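PDB 1SV0: Ets DNA-binding protein pokkuri from Drosophila melanogaster, which represses transcription as an ETS-family regulator that holds back photoreceptor development, opposing pnt and the RAS-mediated proneural signal, and is here represented by its SAM domain. Local coordinates for residues F36-M41 against G55-G60; K44-L49 against N67-L72. The protein carries 1 engineered substitution. All blocks are in the same frame, centred on the assembly; numbering follows the deposited sequence.

Contact 1 (F36-M41 against G55-G60)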
ATOM      1  N   PHE A  36     -15.891   4.759   5.014  1.00 38.40           N
ATOM      2  CA  PHE A  36     -15.817   6.212   4.951  1.00 39.27           C
ATOM      3  C   PHE A  36     -16.414   6.970   6.133  1.00 39.02           C
ATOM      4  O   PHE A  36     -16.132   8.156   6.312  1.00 39.45           O
ATOM      5  CB  PHE A  36     -16.417   6.701   3.627  1.00 40.21           C
ATOM      6  CG  PHE A  36     -15.700   6.162   2.414  1.00 39.94           C
ATOM      7  CD1 PHE A  36     -16.247   5.119   1.668  1.00 43.50           C
ATOM      8  CD2 PHE A  36     -14.457   6.667   2.047  1.00 40.75           C
ATOM      9  CE1 PHE A  36     -15.559   4.577   0.571  1.00 42.66           C
ATOM     10  CE2 PHE A  36     -13.760   6.134   0.953  1.00 42.61           C
ATOM     11  CZ  PHE A  36     -14.315   5.088   0.215  1.00 42.64           C
ATOM     12  N   ASP A  37     -17.227   6.298   6.943  1.00 38.33           N
ATOM     13  CA  ASP A  37     -17.801   6.948   8.121  1.00 39.38           C
ATOM     14  C   ASP A  37     -16.664   7.343   9.059  1.00 38.67           C
ATOM     15  O   ASP A  37     -16.788   8.290   9.834  1.00 38.86           O
ATOM     16  CB  ASP A  37     -18.759   6.011   8.867  1.00 41.80           C
ATOM     17  CG  ASP A  37     -20.065   5.801   8.132  1.00 44.60           C
ATOM     18  OD1 ASP A  37     -20.661   6.807   7.703  1.00 49.29           O
ATOM     19  OD2 ASP A  37     -20.504   4.637   7.994  1.00 45.87           O
ATOM     20  N   LEU A  38     -15.554   6.612   8.978  1.00 36.91           N
ATOM     21  CA  LEU A  38     -14.392   6.872   9.826  1.00 35.78           C
ATOM     22  C   LEU A  38     -13.519   8.019   9.310  1.00 36.55           C
ATOM     23  O   LEU A  38     -12.590   8.452   9.995  1.00 36.04           O
ATOM     24  CB  LEU A  38     -13.535   5.605   9.944  1.00 35.03           C
ATOM     25  CG  LEU A  38     -14.249   4.315  10.360  1.00 34.48           C
ATOM     26  CD1 LEU A  38     -13.275   3.143  10.339  1.00 33.67           C
ATOM     27  CD2 LEU A  38     -14.847   4.492  11.748  1.00 34.22           C
ATOM     28  N   PHE A  39     -13.816   8.516   8.111  1.00 35.86           N
ATOM     29  CA  PHE A  39     -13.028   9.598   7.534  1.00 37.03           C
ATOM     30  C   PHE A  39     -13.806  10.865   7.182  1.00 38.15           C
ATOM     31  O   PHE A  39     -13.469  11.557   6.215  1.00 37.97           O
ATOM     32  CB  PHE A  39     -12.286   9.104   6.283  1.00 35.57           C
ATOM     33  CG  PHE A  39     -11.239   8.056   6.565  1.00 33.84           C
ATOM     34  CD1 PHE A  39     -11.560   6.703   6.520  1.00 32.55           C
ATOM     35  CD2 PHE A  39      -9.938   8.427   6.896  1.00 33.04           C
ATOM     36  CE1 PHE A  39     -10.595   5.723   6.800  1.00 32.06           C
ATOM     37  CE2 PHE A  39      -8.968   7.462   7.178  1.00 35.17           C
ATOM     38  CZ  PHE A  39      -9.300   6.102   7.128  1.00 32.42           C
ATOM     39  N   GLN A  40     -14.844  11.177   7.951  1.00 38.10           N
ATOM     40  CA  GLN A  40     -15.619  12.382   7.688  1.00 39.78           C
ATOM     41  C   GLN A  40     -14.918  13.540   8.381  1.00 39.83           C
ATOM     42  O   GLN A  40     -15.295  13.936   9.483  1.00 40.85           O
ATOM     43  CB  GLN A  40     -17.045  12.232   8.224  1.00 41.87           C
ATOM     44  CG  GLN A  40     -17.837  11.125   7.547  1.00 44.00           C
ATOM     45  CD  GLN A  40     -17.929  11.311   6.046  1.00 45.34           C
ATOM     46  OE1 GLN A  40     -18.298  12.384   5.560  1.00 46.87           O
ATOM     47  NE2 GLN A  40     -17.604  10.262   5.299  1.00 46.82           N
ATOM     48  N   MET A  41     -13.895  14.080   7.726  1.00 38.87           N
ATOM     49  CA  MET A  41     -13.117  15.176   8.285  1.00 38.14           C
ATOM     50  C   MET A  41     -12.411  15.948   7.173  1.00 38.01           C
ATOM     51  O   MET A  41     -12.233  15.433   6.069  1.00 37.67           O
ATOM     52  CB  MET A  41     -12.072  14.615   9.251  1.00 39.29           C
ATOM     53  CG  MET A  41     -11.075  13.680   8.572  1.00 40.06           C
ATOM     54  SD  MET A  41      -9.906  12.893   9.684  1.00 41.61           S
ATOM     55  CE  MET A  41     -10.960  11.712  10.474  1.00 42.63           C
ATOM     56  N   GLY A  55      -4.061   3.165  11.018  1.00 39.14           N
ATOM     57  CA  GLY A  55      -4.069   1.722  11.167  1.00 41.50           C
ATOM     58  C   GLY A  55      -5.399   1.211  11.678  1.00 42.94           C
ATOM     59  O   GLY A  55      -5.904   0.197  11.201  1.00 42.57           O
ATOM     60  N   HIS A  56      -5.972   1.919  12.646  1.00 45.52           N
ATOM     61  CA  HIS A  56      -7.253   1.522  13.216  1.00 47.40           C
ATOM     62  C   HIS A  56      -8.402   1.679  12.221  1.00 47.95           C
ATOM     63  O   HIS A  56      -9.300   0.839  12.172  1.00 48.62           O
ATOM     64  CB  HIS A  56      -7.550   2.339  14.475  1.00 49.20           C
ATOM     65  CG  HIS A  56      -6.550   2.149  15.573  1.00 51.24           C
ATOM     66  ND1 HIS A  56      -6.043   0.912  15.914  1.00 53.12           N
ATOM     67  CD2 HIS A  56      -5.988   3.034  16.432  1.00 52.08           C
ATOM     68  CE1 HIS A  56      -5.214   1.045  16.935  1.00 52.37           C
ATOM     69  NE2 HIS A  56      -5.163   2.323  17.267  1.00 50.99           N
ATOM     70  N   ARG A  57      -8.369   2.754  11.435  1.00 47.90           N
ATOM     71  CA  ARG A  57      -9.409   3.032  10.437  1.00 48.87           C
ATOM     72  C   ARG A  57      -9.274   2.224   9.148  1.00 48.99           C
ATOM     73  O   ARG A  57     -10.239   2.081   8.398  1.00 49.65           O
ATOM     74  CB  ARG A  57      -9.422   4.521  10.077  1.00 48.68           C
ATOM     75  CG  ARG A  57     -10.223   5.400  11.011  1.00 51.24           C
ATOM     76  CD  ARG A  57      -9.362   6.483  11.612  1.00 53.99           C
ATOM     77  NE  ARG A  57     -10.161   7.569  12.166  1.00 56.55           N
ATOM     78  CZ  ARG A  57      -9.732   8.393  13.114  1.00 59.57           C
ATOM     79  NH1 ARG A  57      -8.513   8.245  13.616  1.00 61.40           N
ATOM     80  NH2 ARG A  57     -10.518   9.368  13.557  1.00 61.14           N
ATOM     81  N   CYS A  58      -8.074   1.723   8.880  1.00 49.18           N
ATOM     82  CA  CYS A  58      -7.822   0.930   7.684  1.00 50.26           C
ATOM     83  C   CYS A  58      -6.814  -0.151   8.029  1.00 49.98           C
ATOM     84  O   CYS A  58      -5.628  -0.025   7.729  1.00 50.73           O
ATOM     85  CB  CYS A  58      -7.269   1.805   6.555  1.00 50.86           C
ATOM     86  SG  CYS A  58      -6.921   0.895   5.022  1.00 51.95           S
ATOM     87  N   PRO A  59      -7.276  -1.230   8.676  1.00 49.59           N
ATOM     88  CA  PRO A  59      -6.387  -2.325   9.056  1.00 48.95           C
ATOM     89  C   PRO A  59      -5.800  -2.992   7.818  1.00 47.42           C
ATOM     90  O   PRO A  59      -6.520  -3.309   6.872  1.00 49.77           O
ATOM     91  CB  PRO A  59      -7.308  -3.252   9.841  1.00 48.69           C
ATOM     92  CG  PRO A  59      -8.606  -3.086   9.125  1.00 49.39           C
ATOM     93  CD  PRO A  59      -8.682  -1.582   8.941  1.00 49.57           C
ATOM     94  N   GLY A  60      -4.488  -3.193   7.824  1.00 44.87           N
ATOM     95  CA  GLY A  60      -3.852  -3.822   6.685  1.00 41.67           C
ATOM     96  C   GLY A  60      -3.163  -2.853   5.742  1.00 38.30           C
ATOM     97  O   GLY A  60      -2.174  -3.220   5.115  1.00 39.26           O
TER
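The backbone oxygen of Phe-36 is gripped twice: Phe-36 O accepts the N-H of Phe-39, the residue whose ring meets Arg-57 across the contact, with Phe-39 N at 3.0 Å, and it also accepts from Gln-40 NE2 at 2.8 Å. The two donors come from opposite faces of the carbonyl plane, NE2 standing 56° out of it, and together they tie residues 39 and 40 back to Phe-36. From this support the ring of Phe-39 is presented to the end of helix 51-57, where its CZ touches Arg-57 CB at 3.3 Å. The ring's partners are CB and, more loosely, CG of the arginine, at an oblique approach; the guanidinium plane stands 41° from the ring. Leu-38 packs alongside, CB against Arg-57 CG at 3.5 Å and CD1 near Arg-57 O and CG. A bend at chi2 (122°) of Arg-57 carries NE round to Leu-38 O, which it reaches at 3.4 Å in a weak hydrogen bond that lies near the guanidinium plane. Farther out, Met-41 approaches from the opposite direction and sets its CE 3.9 Å from Arg-57 NH2. Arg-57 NH1 also forms a weak, long ion pair with Asp-53 of the same helix. Phe-39 further packs on Leu-22 and Leu-34; with an alanine here, the ring's contacts to these leucines and to Arg-57 CB would go, which would probably open a gap between helix 15-28 and the arginine and leave the Arg-57 chain freer to turn. In the SAM/Pointed domain, a small all-helical fold, the long connection between helices 15-28 and 43-46 is in this way packed against the C-terminal turn of helix 51-57.

Contact 2 (K44-L49 against N67-L72). Engineered in segment 44-49: Arg-45 (natural residue Ala).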
ATOM      1  N   LYS A  44      -7.160  19.282   7.196  1.00 39.73           N
ATOM      2  CA  LYS A  44      -6.409  19.659   8.388  1.00 40.73           C
ATOM      3  C   LYS A  44      -6.335  18.512   9.386  1.00 40.32           C
ATOM      4  O   LYS A  44      -5.260  18.177   9.878  1.00 39.23           O
ATOM      5  CB  LYS A  44      -7.058  20.876   9.052  1.00 43.02           C
ATOM      6  CG  LYS A  44      -6.252  21.489  10.193  1.00 48.61           C
ATOM      7  CD  LYS A  44      -6.895  22.800  10.650  1.00 51.20           C
ATOM      8  CE  LYS A  44      -6.028  23.541  11.659  1.00 53.87           C
ATOM      9  NZ  LYS A  44      -6.558  24.916  11.945  1.00 56.17           N
ATOM     10  N   ARG A  45      -7.480  17.905   9.680  1.00 39.60           N
ATOM     11  CA  ARG A  45      -7.513  16.812  10.642  1.00 40.09           C
ATOM     12  C   ARG A  45      -6.975  15.506  10.060  1.00 38.10           C
ATOM     13  O   ARG A  45      -6.305  14.743  10.760  1.00 36.46           O
ATOM     14  CB  ARG A  45      -8.940  16.603  11.162  1.00 43.23           C
ATOM     15  CG  ARG A  45      -9.019  15.669  12.349  1.00 46.40           C
ATOM     16  CD  ARG A  45     -10.454  15.246  12.635  1.00 51.40           C
ATOM     17  NE  ARG A  45     -10.494  14.090  13.527  1.00 52.10           N
ATOM     18  CZ  ARG A  45     -11.553  13.302  13.686  1.00 53.82           C
ATOM     19  NH1 ARG A  45     -12.672  13.543  13.011  1.00 54.69           N
ATOM     20  NH2 ARG A  45     -11.490  12.268  14.513  1.00 53.20           N
ATOM     21  N   LEU A  46      -7.262  15.239   8.787  1.00 36.81           N
ATOM     22  CA  LEU A  46      -6.763  14.012   8.169  1.00 33.98           C
ATOM     23  C   LEU A  46      -5.250  13.984   8.336  1.00 34.94           C
ATOM     24  O   LEU A  46      -4.671  12.966   8.711  1.00 34.07           O
ATOM     25  CB  LEU A  46      -7.089  13.961   6.668  1.00 32.78           C
ATOM     26  CG  LEU A  46      -6.629  12.679   5.944  1.00 29.88           C
ATOM     27  CD1 LEU A  46      -7.499  11.512   6.389  1.00 31.09           C
ATOM     28  CD2 LEU A  46      -6.718  12.849   4.434  1.00 29.92           C
ATOM     29  N   CYS A  47      -4.618  15.123   8.074  1.00 35.51           N
ATOM     30  CA  CYS A  47      -3.170  15.223   8.159  1.00 39.95           C
ATOM     31  C   CYS A  47      -2.599  15.126   9.570  1.00 40.44           C
ATOM     32  O   CYS A  47      -1.391  15.022   9.736  1.00 40.59           O
ATOM     33  CB  CYS A  47      -2.698  16.516   7.488  1.00 38.23           C
ATOM     34  SG  CYS A  47      -2.950  16.529   5.701  1.00 39.22           S
ATOM     35  N   LEU A  48      -3.466  15.158  10.577  1.00 41.99           N
ATOM     36  CA  LEU A  48      -3.016  15.064  11.960  1.00 43.68           C
ATOM     37  C   LEU A  48      -3.131  13.644  12.495  1.00 43.49           C
ATOM     38  O   LEU A  48      -2.635  13.344  13.580  1.00 43.72           O
ATOM     39  CB  LEU A  48      -3.804  16.035  12.852  1.00 44.40           C
ATOM     40  CG  LEU A  48      -3.201  17.444  12.971  1.00 47.03           C
ATOM     41  CD1 LEU A  48      -2.900  17.988  11.595  1.00 48.36           C
ATOM     42  CD2 LEU A  48      -4.153  18.373  13.720  1.00 47.41           C
ATOM     43  N   LEU A  49      -3.779  12.764  11.736  1.00 42.00           N
ATOM     44  CA  LEU A  49      -3.920  11.377  12.168  1.00 40.56           C
ATOM     45  C   LEU A  49      -2.548  10.725  12.233  1.00 39.95           C
ATOM     46  O   LEU A  49      -1.745  10.866  11.313  1.00 40.00           O
ATOM     47  CB  LEU A  49      -4.808  10.584  11.204  1.00 38.81           C
ATOM     48  CG  LEU A  49      -6.295  10.941  11.162  1.00 40.42           C
ATOM     49  CD1 LEU A  49      -7.021   9.968  10.237  1.00 40.08           C
ATOM     50  CD2 LEU A  49      -6.882  10.882  12.570  1.00 39.31           C
ATOM     51  N   ASN A  67       1.580   7.216   5.005  1.00 32.25           N
ATOM     52  CA  ASN A  67       2.818   7.629   4.366  1.00 35.20           C
ATOM     53  C   ASN A  67       2.580   8.383   3.071  1.00 34.31           C
ATOM     54  O   ASN A  67       3.260   9.373   2.794  1.00 34.97           O
ATOM     55  CB  ASN A  67       3.730   6.426   4.145  1.00 36.66           C
ATOM     56  CG  ASN A  67       4.264   5.879   5.449  1.00 41.70           C
ATOM     57  OD1 ASN A  67       4.506   6.640   6.386  1.00 45.15           O
ATOM     58  ND2 ASN A  67       4.457   4.566   5.523  1.00 42.23           N
ATOM     59  N   VAL A  68       1.607   7.940   2.283  1.00 33.34           N
ATOM     60  CA  VAL A  68       1.317   8.633   1.037  1.00 33.28           C
ATOM     61  C   VAL A  68       0.892  10.063   1.348  1.00 32.88           C
ATOM     62  O   VAL A  68       1.369  11.015   0.723  1.00 30.11           O
ATOM     63  CB  VAL A  68       0.188   7.949   0.250  1.00 32.93           C
ATOM     64  CG1 VAL A  68      -0.250   8.844  -0.901  1.00 32.66           C
ATOM     65  CG2 VAL A  68       0.673   6.613  -0.285  1.00 32.68           C
ATOM     66  N   LEU A  69      -0.008  10.210   2.313  1.00 31.38           N
ATOM     67  CA  LEU A  69      -0.485  11.532   2.694  1.00 32.61           C
ATOM     68  C   LEU A  69       0.677  12.407   3.162  1.00 31.86           C
ATOM     69  O   LEU A  69       0.823  13.538   2.707  1.00 32.47           O
ATOM     70  CB  LEU A  69      -1.540  11.413   3.798  1.00 32.68           C
ATOM     71  CG  LEU A  69      -2.172  12.704   4.319  1.00 33.91           C
ATOM     72  CD1 LEU A  69      -2.781  13.470   3.153  1.00 32.74           C
ATOM     73  CD2 LEU A  69      -3.246  12.373   5.380  1.00 31.60           C
ATOM     74  N   GLN A  70       1.497  11.886   4.069  1.00 33.19           N
ATOM     75  CA  GLN A  70       2.649  12.637   4.574  1.00 36.65           C
ATOM     76  C   GLN A  70       3.524  13.079   3.394  1.00 38.10           C
ATOM     77  O   GLN A  70       4.021  14.207   3.357  1.00 36.69           O
ATOM     78  CB  GLN A  70       3.481  11.768   5.522  1.00 38.41           C
ATOM     79  CG  GLN A  70       3.158  11.849   7.023  1.00 42.16           C
ATOM     80  CD  GLN A  70       1.848  12.543   7.365  1.00 42.65           C
ATOM     81  OE1 GLN A  70       1.827  13.737   7.661  1.00 42.71           O
ATOM     82  NE2 GLN A  70       0.750  11.792   7.332  1.00 42.83           N
ATOM     83  N   MET A  71       3.712  12.186   2.429  1.00 38.39           N
ATOM     84  CA  MET A  71       4.526  12.507   1.259  1.00 39.72           C
ATOM     85  C   MET A  71       3.931  13.632   0.427  1.00 38.72           C
ATOM     86  O   MET A  71       4.665  14.475  -0.088  1.00 36.51           O
ATOM     87  CB  MET A  71       4.729  11.271   0.389  1.00 42.55           C
ATOM     88  CG  MET A  71       5.681  10.270   1.006  1.00 49.09           C
ATOM     89  SD  MET A  71       7.184  11.114   1.544  1.00 56.40           S
ATOM     90  CE  MET A  71       8.106  11.194  -0.019  1.00 55.07           C
ATOM     91  N   LEU A  72       2.606  13.646   0.297  1.00 36.87           N
ATOM     92  CA  LEU A  72       1.932  14.692  -0.462  1.00 39.53           C
ATOM     93  C   LEU A  72       2.171  16.049   0.191  1.00 40.40           C
ATOM     94  O   LEU A  72       2.285  17.067  -0.496  1.00 40.41           O
ATOM     95  CB  LEU A  72       0.427  14.409  -0.545  1.00 41.02           C
ATOM     96  CG  LEU A  72      -0.059  13.466  -1.662  1.00 43.61           C
ATOM     97  CD1 LEU A  72       0.887  12.296  -1.823  1.00 46.23           C
ATOM     98  CD2 LEU A  72      -1.464  12.979  -1.345  1.00 42.55           C
TER
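Leu-69 points from helix 62-77 toward segment 44-49 and divides its fork between two neighbours, CD2 going to Leu-46 and CD1 to the sulfur of Cys-47. A chi1 of -179° swings CG of Leu-69 away from the backbone N and extends the side chain across the interface, where it meets that of Leu-46 at a slant. Leu-69 CD2 presses against Leu-46 CG at 3.4 Å, tighter than ordinary van der Waals contact, and lies 3.6 Å from Leu-46 CD2. The same methyl comes within 4.0 Å of Cys-47 CA, so it sits close to the backbone there. Cys-47 SG approaches the other branch, 4.0 Å from Leu-69 CD1. This is apolar core packing of the SAM/Pointed helical bundle, in which helix 62-77 packs against segment 44-49: Phe-54 of helix 51-57 touches both Leu-46 and Leu-69, while Pro-10 of a loop packs on Leu-69 and Cys-47. A type I beta turn from Leu-46 to Leu-49 turns the chain, closed by Leu-49 N to Leu-46 O at 3.2 Å. Gln-70, bent at chi2 (13°), brings OE1 to 4.0 Å from Cys-47 O; no bond is implied between the two oxygens, and Gln-70 NE2 bonds to His-66 O in its own helix. Asn-67 and Val-68 of this helix pack on Met-56 and Leu-51 of the neighbouring Mae chain.

Overall arrangement
From the N terminus the chain runs through helix 15-28 into the loop bearing 36-41, then through helix 43-46, helix 51-57 and helix 62-77. Contact 1 closes a loop of 13 intervening residues by bringing the end of helix 51-57 back onto 36-41; contact 2 closes one of 17 by bringing helix 62-77 back onto 44-49. Since 44-49 falls inside the first loop and 67-72 beyond it, the two cross rather than nest. Their centres are about 13 Å apart, yet they touch: Met-41 and Phe-39 pack on Leu-46, and Arg-57 on Leu-49. Near this join Arg-57 also lies close to the like-charged, engineered Arg-45.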